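Serine/threonine protein phosphatase Stp1 (Streptococcus agalactiae, PDB 2PK0) removes phosphate from phosphorylated serine and threonine residues of proteins, acting as a metal-dependent phosphatase of the PP2C family. Local coordinates at residues M6-L11 with V109-D114; G113-F118 with L181-L186; D140-N145 with Q163-T168. One frame throughout, in Å; residues are numbered along the deposited sequence.

How the contacts relate
Contacts 1 and 2 belong to the beta sandwich of the PP2C fold. Contact 1 packs one sheet on the other. Contact 2 adds the edge strand 180-185 to the sheet that also holds strand 103-112. The two share Gly-113 and Asp-114, with centres about 10 Å apart. The Ala-110 O to Ile-117 N distance of 3.0 Å, a probable hydrogen bond, links them. Contact 3 stands apart, its centre about 26 Å from that of contact 2. It falls in the chain between the two strands of contact 2. Magnesium ions are held by Asp-41, Gly-42, Asp-197 and Asp-236. The side chain of Ile-167 lies about 8 Å from one.

Contact 1. Residues M6-L11 with V109-D114; sequences MEISLL and VAIVGD
Met-6 and Ile-8 pack on Ile-111 between the two sheets of the PP2C beta sandwich, near one edge. Strand 6-13 is an outermost strand of one antiparallel sheet. Strand 103-112 lies in the middle of the facing sheet. No hydrogen bond joins the two segments. Side chains of 6-11 pack on side chains and on the backbone of the turn. The nearest CA pair, Met-6 and Asp-114, is 8.8 Å apart.

The Met-6 side chain carries most of the contact. Its CB points toward the other segment, and CG continues in that direction. SD is the first atom to touch. It lies 3.7 Å from Ile-111 CG2 and 4.1 Å from Ile-111 CD1, so the sulfur meets both branches of the isoleucine. The chain then bends at the last torsion (chi3 -149°). This carries CE past Ile-111 to the turn after the strand, where it sits 3.9 Å from both Gly-113 O and Asp-114 CA. Val-243 and Val-245 of the neighbouring strand 238-245 also touch Met-6.

Ile-111 holds CG2 anti to its backbone N and CG1 beside that N (chi1 -55°). Both branches thus face strand 6-13, and CD1, at the end of the CG1 branch, also reaches Ile-8. Ile-8 in turn packs on Ile-37 of strand 35-43.

The Asp-114 carboxylate leads away from Met-6, and its OD2 forms salt bridges with Arg-2 and Lys-4. On the strand side the contact ends with Ile-8 CD1, 4.4 Å from Ile-111 CD1.

Contact 2. Residues G113-F118 with L181-L186; sequences GDNIIF and LGVHLL
Phe-118 places CG between its own backbone N and carbonyl carbon (chi1 66°), which swings the ring across to Gly-182. His-184 turns CG beside its backbone N (chi1 -66°), bringing its ring up to the same phenyl group. Both residues lie on adjacent antiparallel strands of a PP2C sheet, with 180-185 as the edge strand.

Gly-182 CA sits over the Phe-118 ring face, 4.1 Å from the centroid, in a CH-pi contact. Having no side chain, the glycine lets the ring lie directly against its backbone. His-184 meets the ring at its rim instead. The two ring planes are only 7° apart, yet neither covers the other.

The backbone pairing is regular. Ile-116 with His-184 and Phe-118 with Gly-182 are hydrogen-bonded pairs. Ile-116 N gives to His-184 O at 2.9 Å, and His-184 N returns a bond to Ile-116 O at 3.0 Å. Past the strand ends, Leu-186 N still reaches Asp-114 O at 2.8 Å.

Ile-116, Phe-118 and His-184 share one face. Phe-118 touches Ile-126 and Leu-186 touches Ile-128, both on strand 125-130 of the other sheet. Ile-117 lies on the opposite face, packed against helix 72-96. Its CD1 meets Val-183 CG2 at 3.9 Å. At the aromatic pair, the closest atoms are Phe-118 CE2 and His-184 CD2, 3.6 Å apart.

Contact 3. Residues D140-N145 with Q163-T168; sequences DHSLVN and QKNIIT
Thr-168 N donates to His-141 O at 2.9 Å, approaching from above the carbonyl plane, 44° out of it. Leu-143 N makes a weak bond to Ile-166 O at 3.0 Å. These two backbone bonds form a single bridge that pairs Ser-142 with Ile-167.

One water adds a second link. It accepts from Val-144 N, donates to Asn-165 OD1 and takes a weak bond from Ile-166 N.

Apolar contacts are few. Leu-143 and Ile-166 lie side by side, with their CD1 atoms 4.1 Å apart. Thr-168 CG2 rests against the Ser-142 carbonyl carbon.

Two polar side chains brace 140-145 from within. Ser-142 is the N-cap of helix 143-149; with OG between its backbone N and carbonyl carbon (chi1 71°), it accepts a weak bond from Asn-145 N. Asn-145 ND2 gives a 2.8 Å bond to Asp-140 O. Asp-140 and His-141 tie the segment to the rest of the chain. The Asp-140 carboxylate is paired with Arg-125. The His-141 ring bonds to Asp-180 and Gly-122 and stacks on His-120.

The contact lies at the surface, at the base of an excursion that probably corresponds to the flap subdomain of bacterial PP2C phosphatases. Two backbone bonds, one water and a few side-chain contacts, with the weak N-cap bond, thus set how the start of helix 143-149 lies against 163-168.

Contact 1. Residues M6-L11 with V109-D114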
loop_
_atom_site.group_PDB
_atom_site.type_symbol
_atom_site.label_atom_id
_atom_site.label_comp_id
_atom_site.label_asym_id
_atom_site.label_seq_id
_atom_site.Cartn_x
_atom_site.Cartn_y
_atom_site.Cartn_z
ATOM N N MET A 6 8.187 2.065 17.860
ATOM C CA MET A 6 7.206 1.571 16.919
ATOM C C MET A 6 7.587 0.221 16.370
ATOM O O MET A 6 8.717 0.033 15.937
ATOM C CB MET A 6 7.041 2.552 15.774
ATOM C CG MET A 6 5.876 3.463 15.987
ATOM S SD MET A 6 5.814 4.702 14.714
ATOM C CE MET A 6 5.096 6.057 15.643
ATOM N N GLU A 7 6.638 -0.713 16.368
ATOM C CA GLU A 7 6.915 -2.060 15.901
ATOM C C GLU A 7 6.326 -2.231 14.514
ATOM O O GLU A 7 5.146 -1.918 14.299
ATOM C CB GLU A 7 6.353 -3.116 16.861
ATOM C CG GLU A 7 6.882 -4.494 16.573
ATOM C CD GLU A 7 6.136 -5.621 17.293
ATOM O OE1 GLU A 7 5.244 -5.329 18.132
ATOM O OE2 GLU A 7 6.449 -6.815 16.998
ATOM N N ILE A 8 7.140 -2.717 13.575
ATOM C CA ILE A 8 6.670 -2.958 12.209
ATOM C C ILE A 8 6.547 -4.462 11.912
ATOM O O ILE A 8 7.454 -5.232 12.225
ATOM C CB ILE A 8 7.637 -2.325 11.188
ATOM C CG1 ILE A 8 7.755 -0.816 11.405
ATOM C CG2 ILE A 8 7.214 -2.615 9.740
ATOM C CD1 ILE A 8 8.800 -0.148 10.436
ATOM N N SER A 9 5.442 -4.881 11.298
ATOM C CA SER A 9 5.281 -6.274 10.876
ATOM C C SER A 9 4.889 -6.385 9.389
ATOM O O SER A 9 3.884 -5.807 8.970
ATOM C CB SER A 9 4.216 -6.942 11.736
ATOM O OG SER A 9 4.118 -8.328 11.489
ATOM N N LEU A 10 5.674 -7.139 8.607
ATOM C CA LEU A 10 5.401 -7.331 7.178
ATOM C C LEU A 10 4.976 -8.770 6.904
ATOM O O LEU A 10 5.544 -9.690 7.465
ATOM C CB LEU A 10 6.647 -7.016 6.347
ATOM C CG LEU A 10 7.357 -5.656 6.449
ATOM C CD1 LEU A 10 8.461 -5.618 5.456
ATOM C CD2 LEU A 10 6.454 -4.472 6.203
ATOM N N LEU A 11 3.974 -8.971 6.051
ATOM C CA LEU A 11 3.582 -10.321 5.651
ATOM C C LEU A 11 2.995 -10.309 4.254
ATOM O O LEU A 11 2.200 -9.418 3.911
ATOM C CB LEU A 11 2.551 -10.947 6.624
ATOM C CG LEU A 11 2.210 -12.452 6.419
ATOM C CD1 LEU A 11 3.464 -13.340 6.515
ATOM C CD2 LEU A 11 1.156 -12.971 7.365
ATOM N N VAL A 109 5.433 4.636 2.605
ATOM C CA VAL A 109 5.156 5.281 3.890
ATOM C C VAL A 109 6.452 5.459 4.646
ATOM O O VAL A 109 7.170 4.481 4.873
ATOM C CB VAL A 109 4.232 4.421 4.777
ATOM C CG1 VAL A 109 3.867 5.171 6.054
ATOM C CG2 VAL A 109 2.989 4.021 4.040
ATOM N N ALA A 110 6.758 6.700 5.014
ATOM C CA ALA A 110 7.929 6.995 5.826
ATOM C C ALA A 110 7.479 7.505 7.191
ATOM O O ALA A 110 6.487 8.245 7.277
ATOM C CB ALA A 110 8.778 8.017 5.162
ATOM N N ILE A 111 8.200 7.117 8.247
ATOM C CA ILE A 111 7.819 7.488 9.603
ATOM C C ILE A 111 8.837 8.450 10.177
ATOM O O ILE A 111 9.962 8.057 10.466
ATOM C CB ILE A 111 7.762 6.280 10.553
ATOM C CG1 ILE A 111 6.846 5.186 10.026
ATOM C CG2 ILE A 111 7.278 6.705 11.915
ATOM C CD1 ILE A 111 6.985 3.884 10.819
ATOM N N VAL A 112 8.432 9.704 10.356
ATOM C CA VAL A 112 9.276 10.734 10.944
ATOM C C VAL A 112 8.754 11.094 12.340
ATOM O O VAL A 112 7.684 11.704 12.470
ATOM C CB VAL A 112 9.269 11.993 10.077
ATOM C CG1 VAL A 112 10.241 13.029 10.628
ATOM C CG2 VAL A 112 9.610 11.634 8.678
ATOM N N GLY A 113 9.507 10.724 13.371
ATOM C CA GLY A 113 9.016 10.825 14.740
ATOM C C GLY A 113 7.764 9.997 14.924
ATOM O O GLY A 113 7.796 8.778 14.757
ATOM N N ASP A 114 6.652 10.656 15.240
ATOM C CA ASP A 114 5.347 9.980 15.279
ATOM C C ASP A 114 4.392 10.435 14.162
ATOM O O ASP A 114 3.179 10.191 14.216
ATOM C CB ASP A 114 4.675 10.126 16.644
ATOM C CG ASP A 114 4.604 11.558 17.124
ATOM O OD1 ASP A 114 4.924 12.492 16.365
ATOM O OD2 ASP A 114 4.219 11.753 18.285
#

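Contact 2. Residues G113-F118 with L181-L186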
loop_
_atom_site.group_PDB
_atom_site.type_symbol
_atom_site.label_atom_id
_atom_site.label_comp_id
_atom_site.label_asym_id
_atom_site.label_seq_id
_atom_site.Cartn_x
_atom_site.Cartn_y
_atom_site.Cartn_z
ATOM N N GLY A 113 9.507 10.724 13.371
ATOM C CA GLY A 113 9.016 10.825 14.740
ATOM C C GLY A 113 7.764 9.997 14.924
ATOM O O GLY A 113 7.796 8.778 14.757
ATOM N N ASP A 114 6.652 10.656 15.240
ATOM C CA ASP A 114 5.347 9.980 15.279
ATOM C C ASP A 114 4.392 10.435 14.162
ATOM O O ASP A 114 3.179 10.191 14.216
ATOM C CB ASP A 114 4.675 10.126 16.644
ATOM C CG ASP A 114 4.604 11.558 17.124
ATOM O OD1 ASP A 114 4.924 12.492 16.365
ATOM O OD2 ASP A 114 4.219 11.753 18.285
ATOM N N ASN A 115 4.956 11.103 13.162
ATOM C CA ASN A 115 4.227 11.438 11.953
ATOM C C ASN A 115 4.549 10.441 10.843
ATOM O O ASN A 115 5.654 9.901 10.768
ATOM C CB ASN A 115 4.571 12.863 11.486
ATOM C CG ASN A 115 3.943 13.930 12.353
ATOM O OD1 ASN A 115 2.772 14.292 12.168
ATOM N ND2 ASN A 115 4.714 14.455 13.294
ATOM N N ILE A 116 3.575 10.197 9.986
ATOM C CA ILE A 116 3.813 9.470 8.758
ATOM C C ILE A 116 3.559 10.414 7.592
ATOM O O ILE A 116 2.756 11.343 7.696
ATOM C CB ILE A 116 2.893 8.232 8.591
ATOM C CG1 ILE A 116 1.442 8.597 8.855
ATOM C CG2 ILE A 116 3.284 7.128 9.542
ATOM C CD1 ILE A 116 0.482 7.697 8.172
ATOM N N ILE A 117 4.272 10.181 6.496
ATOM C CA ILE A 117 3.903 10.749 5.226
ATOM C C ILE A 117 3.830 9.634 4.168
ATOM O O ILE A 117 4.740 8.807 4.040
ATOM C CB ILE A 117 4.828 11.914 4.789
ATOM C CG1 ILE A 117 4.419 12.429 3.395
ATOM C CG2 ILE A 117 6.274 11.488 4.813
ATOM C CD1 ILE A 117 4.952 13.809 3.047
ATOM N N PHE A 118 2.731 9.595 3.427
ATOM C CA PHE A 118 2.605 8.589 2.421
ATOM C C PHE A 118 2.450 9.134 1.013
ATOM O O PHE A 118 1.965 10.237 0.819
ATOM C CB PHE A 118 1.469 7.613 2.766
ATOM C CG PHE A 118 0.087 8.225 2.746
ATOM C CD1 PHE A 118 -0.644 8.330 1.554
ATOM C CD2 PHE A 118 -0.510 8.654 3.922
ATOM C CE1 PHE A 118 -1.920 8.872 1.535
ATOM C CE2 PHE A 118 -1.802 9.205 3.910
ATOM C CZ PHE A 118 -2.500 9.312 2.725
ATOM N N LEU A 181 -0.726 12.372 -1.706
ATOM C CA LEU A 181 0.131 12.449 -0.540
ATOM C C LEU A 181 -0.666 12.779 0.705
ATOM O O LEU A 181 -1.738 13.353 0.612
ATOM C CB LEU A 181 1.203 13.500 -0.738
ATOM C CG LEU A 181 1.989 13.425 -2.042
ATOM C CD1 LEU A 181 2.579 14.783 -2.266
ATOM C CD2 LEU A 181 3.064 12.378 -1.995
ATOM N N GLY A 182 -0.146 12.405 1.872
ATOM C CA GLY A 182 -0.782 12.781 3.131
ATOM C C GLY A 182 0.122 12.692 4.352
ATOM O O GLY A 182 0.866 11.724 4.523
ATOM N N VAL A 183 0.064 13.706 5.210
ATOM C CA VAL A 183 0.774 13.655 6.478
ATOM C C VAL A 183 -0.236 13.421 7.588
ATOM O O VAL A 183 -1.283 14.069 7.624
ATOM C CB VAL A 183 1.564 14.939 6.738
ATOM C CG1 VAL A 183 2.469 14.786 7.941
ATOM C CG2 VAL A 183 2.402 15.280 5.535
ATOM N N HIS A 184 0.053 12.465 8.468
ATOM C CA HIS A 184 -0.815 12.182 9.609
ATOM C C HIS A 184 -0.041 11.921 10.875
ATOM O O HIS A 184 1.089 11.448 10.839
ATOM C CB HIS A 184 -1.685 10.965 9.326
ATOM C CG HIS A 184 -2.666 11.179 8.220
ATOM N ND1 HIS A 184 -3.954 11.616 8.446
ATOM C CD2 HIS A 184 -2.538 11.045 6.878
ATOM C CE1 HIS A 184 -4.582 11.735 7.288
ATOM N NE2 HIS A 184 -3.743 11.398 6.323
ATOM N N LEU A 185 -0.676 12.206 12.005
ATOM C CA LEU A 185 -0.101 11.952 13.315
ATOM C C LEU A 185 -0.535 10.585 13.819
ATOM O O LEU A 185 -1.709 10.240 13.760
ATOM C CB LEU A 185 -0.583 13.029 14.277
ATOM C CG LEU A 185 -0.016 13.031 15.700
ATOM C CD1 LEU A 185 1.495 13.122 15.683
ATOM C CD2 LEU A 185 -0.609 14.188 16.473
ATOM N N LEU A 186 0.407 9.796 14.313
ATOM C CA LEU A 186 0.054 8.528 14.953
ATOM C C LEU A 186 0.035 8.686 16.474
ATOM O O LEU A 186 0.996 9.182 17.064
ATOM C CB LEU A 186 1.034 7.417 14.546
ATOM C CG LEU A 186 0.657 6.400 13.449
ATOM C CD1 LEU A 186 -0.170 7.002 12.314
ATOM C CD2 LEU A 186 1.905 5.697 12.901
#

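Contact 3. Residues D140-N145 with Q163-T168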
loop_
_atom_site.group_PDB
_atom_site.type_symbol
_atom_site.label_atom_id
_atom_site.label_comp_id
_atom_site.label_asym_id
_atom_site.label_seq_id
_atom_site.Cartn_x
_atom_site.Cartn_y
_atom_site.Cartn_z
ATOM N N ASP A 140 -9.341 4.913 -3.379
ATOM C CA ASP A 140 -9.005 3.988 -4.452
ATOM C C ASP A 140 -8.976 4.751 -5.782
ATOM O O ASP A 140 -9.888 5.515 -6.066
ATOM C CB ASP A 140 -10.039 2.850 -4.531
ATOM C CG ASP A 140 -9.824 1.750 -3.476
ATOM O OD1 ASP A 140 -8.908 1.880 -2.642
ATOM O OD2 ASP A 140 -10.578 0.742 -3.476
ATOM N N HIS A 141 -7.925 4.587 -6.582
ATOM C CA HIS A 141 -7.963 5.145 -7.923
ATOM C C HIS A 141 -8.652 4.162 -8.837
ATOM O O HIS A 141 -8.018 3.337 -9.476
ATOM C CB HIS A 141 -6.572 5.505 -8.424
ATOM C CG HIS A 141 -5.905 6.532 -7.577
ATOM N ND1 HIS A 141 -4.572 6.472 -7.245
ATOM C CD2 HIS A 141 -6.401 7.621 -6.950
ATOM C CE1 HIS A 141 -4.271 7.487 -6.453
ATOM N NE2 HIS A 141 -5.364 8.202 -6.260
ATOM N N SER A 142 -9.969 4.258 -8.881
ATOM C CA SER A 142 -10.789 3.253 -9.512
ATOM C C SER A 142 -11.828 3.945 -10.352
ATOM O O SER A 142 -12.008 5.160 -10.250
ATOM C CB SER A 142 -11.510 2.430 -8.441
ATOM O OG SER A 142 -12.534 3.188 -7.805
ATOM N N LEU A 143 -12.524 3.161 -11.166
ATOM C CA LEU A 143 -13.578 3.677 -12.022
ATOM C C LEU A 143 -14.747 4.232 -11.224
ATOM O O LEU A 143 -15.187 5.356 -11.504
ATOM C CB LEU A 143 -14.051 2.599 -13.007
ATOM C CG LEU A 143 -14.784 2.983 -14.297
ATOM C CD1 LEU A 143 -14.335 2.068 -15.408
ATOM C CD2 LEU A 143 -16.272 2.885 -14.149
ATOM N N VAL A 144 -15.234 3.472 -10.234
ATOM C CA VAL A 144 -16.408 3.900 -9.459
ATOM C C VAL A 144 -16.167 5.186 -8.671
ATOM O O VAL A 144 -17.091 5.977 -8.520
ATOM C CB VAL A 144 -17.071 2.768 -8.554
ATOM C CG1 VAL A 144 -17.145 1.489 -9.290
ATOM C CG2 VAL A 144 -16.350 2.548 -7.223
ATOM N N ASN A 145 -14.931 5.418 -8.217
ATOM C CA ASN A 145 -14.609 6.684 -7.532
ATOM C C ASN A 145 -14.556 7.888 -8.469
ATOM O O ASN A 145 -14.813 8.993 -8.032
ATOM C CB ASN A 145 -13.323 6.593 -6.699
ATOM C CG ASN A 145 -13.506 5.784 -5.426
ATOM O OD1 ASN A 145 -14.621 5.509 -4.998
ATOM N ND2 ASN A 145 -12.412 5.392 -4.826
ATOM N N GLN A 163 -19.717 -4.376 -10.619
ATOM C CA GLN A 163 -18.493 -4.707 -11.372
ATOM C C GLN A 163 -17.256 -4.696 -10.469
ATOM O O GLN A 163 -17.225 -4.007 -9.444
ATOM C CB GLN A 163 -18.270 -3.722 -12.514
ATOM C CG GLN A 163 -18.902 -4.086 -13.840
ATOM C CD GLN A 163 -18.661 -3.008 -14.921
ATOM O OE1 GLN A 163 -19.234 -3.084 -16.019
ATOM N NE2 GLN A 163 -17.818 -2.003 -14.609
ATOM N N LYS A 164 -16.229 -5.444 -10.865
ATOM C CA LYS A 164 -14.962 -5.453 -10.135
ATOM C C LYS A 164 -14.233 -4.136 -10.393
ATOM O O LYS A 164 -14.462 -3.490 -11.423
ATOM C CB LYS A 164 -14.106 -6.647 -10.562
ATOM N N ASN A 165 -13.383 -3.732 -9.450
ATOM C CA ASN A 165 -12.645 -2.476 -9.569
ATOM C C ASN A 165 -11.687 -2.430 -10.770
ATOM O O ASN A 165 -10.707 -3.172 -10.827
ATOM C CB ASN A 165 -11.880 -2.153 -8.265
ATOM C CG ASN A 165 -12.797 -1.608 -7.142
ATOM O OD1 ASN A 165 -13.777 -0.887 -7.396
ATOM N ND2 ASN A 165 -12.465 -1.951 -5.896
ATOM N N ILE A 166 -11.991 -1.569 -11.737
ATOM C CA ILE A 166 -11.059 -1.273 -12.820
ATOM C C ILE A 166 -10.179 -0.094 -12.387
ATOM O O ILE A 166 -10.673 0.993 -12.113
ATOM C CB ILE A 166 -11.780 -0.923 -14.148
ATOM C CG1 ILE A 166 -12.650 -2.091 -14.634
ATOM C CG2 ILE A 166 -10.766 -0.521 -15.228
ATOM C CD1 ILE A 166 -14.161 -1.887 -14.439
ATOM N N ILE A 167 -8.876 -0.317 -12.314
ATOM C CA ILE A 167 -7.941 0.696 -11.836
ATOM C C ILE A 167 -7.750 1.832 -12.862
ATOM O O ILE A 167 -7.759 1.598 -14.080
ATOM C CB ILE A 167 -6.623 0.009 -11.429
ATOM C CG1 ILE A 167 -5.958 0.734 -10.273
ATOM C CG2 ILE A 167 -5.678 -0.211 -12.617
ATOM C CD1 ILE A 167 -4.864 -0.089 -9.668
ATOM N N THR A 168 -7.644 3.068 -12.380
ATOM C CA THR A 168 -7.542 4.214 -13.289
ATOM C C THR A 168 -6.134 4.786 -13.427
ATOM O O THR A 168 -5.871 5.555 -14.356
ATOM C CB THR A 168 -8.550 5.365 -12.975
ATOM O OG1 THR A 168 -8.343 5.895 -11.655
ATOM C CG2 THR A 168 -9.971 4.892 -13.147
HETATM O O HOH W 1 -13.924 0.685 -10.187
#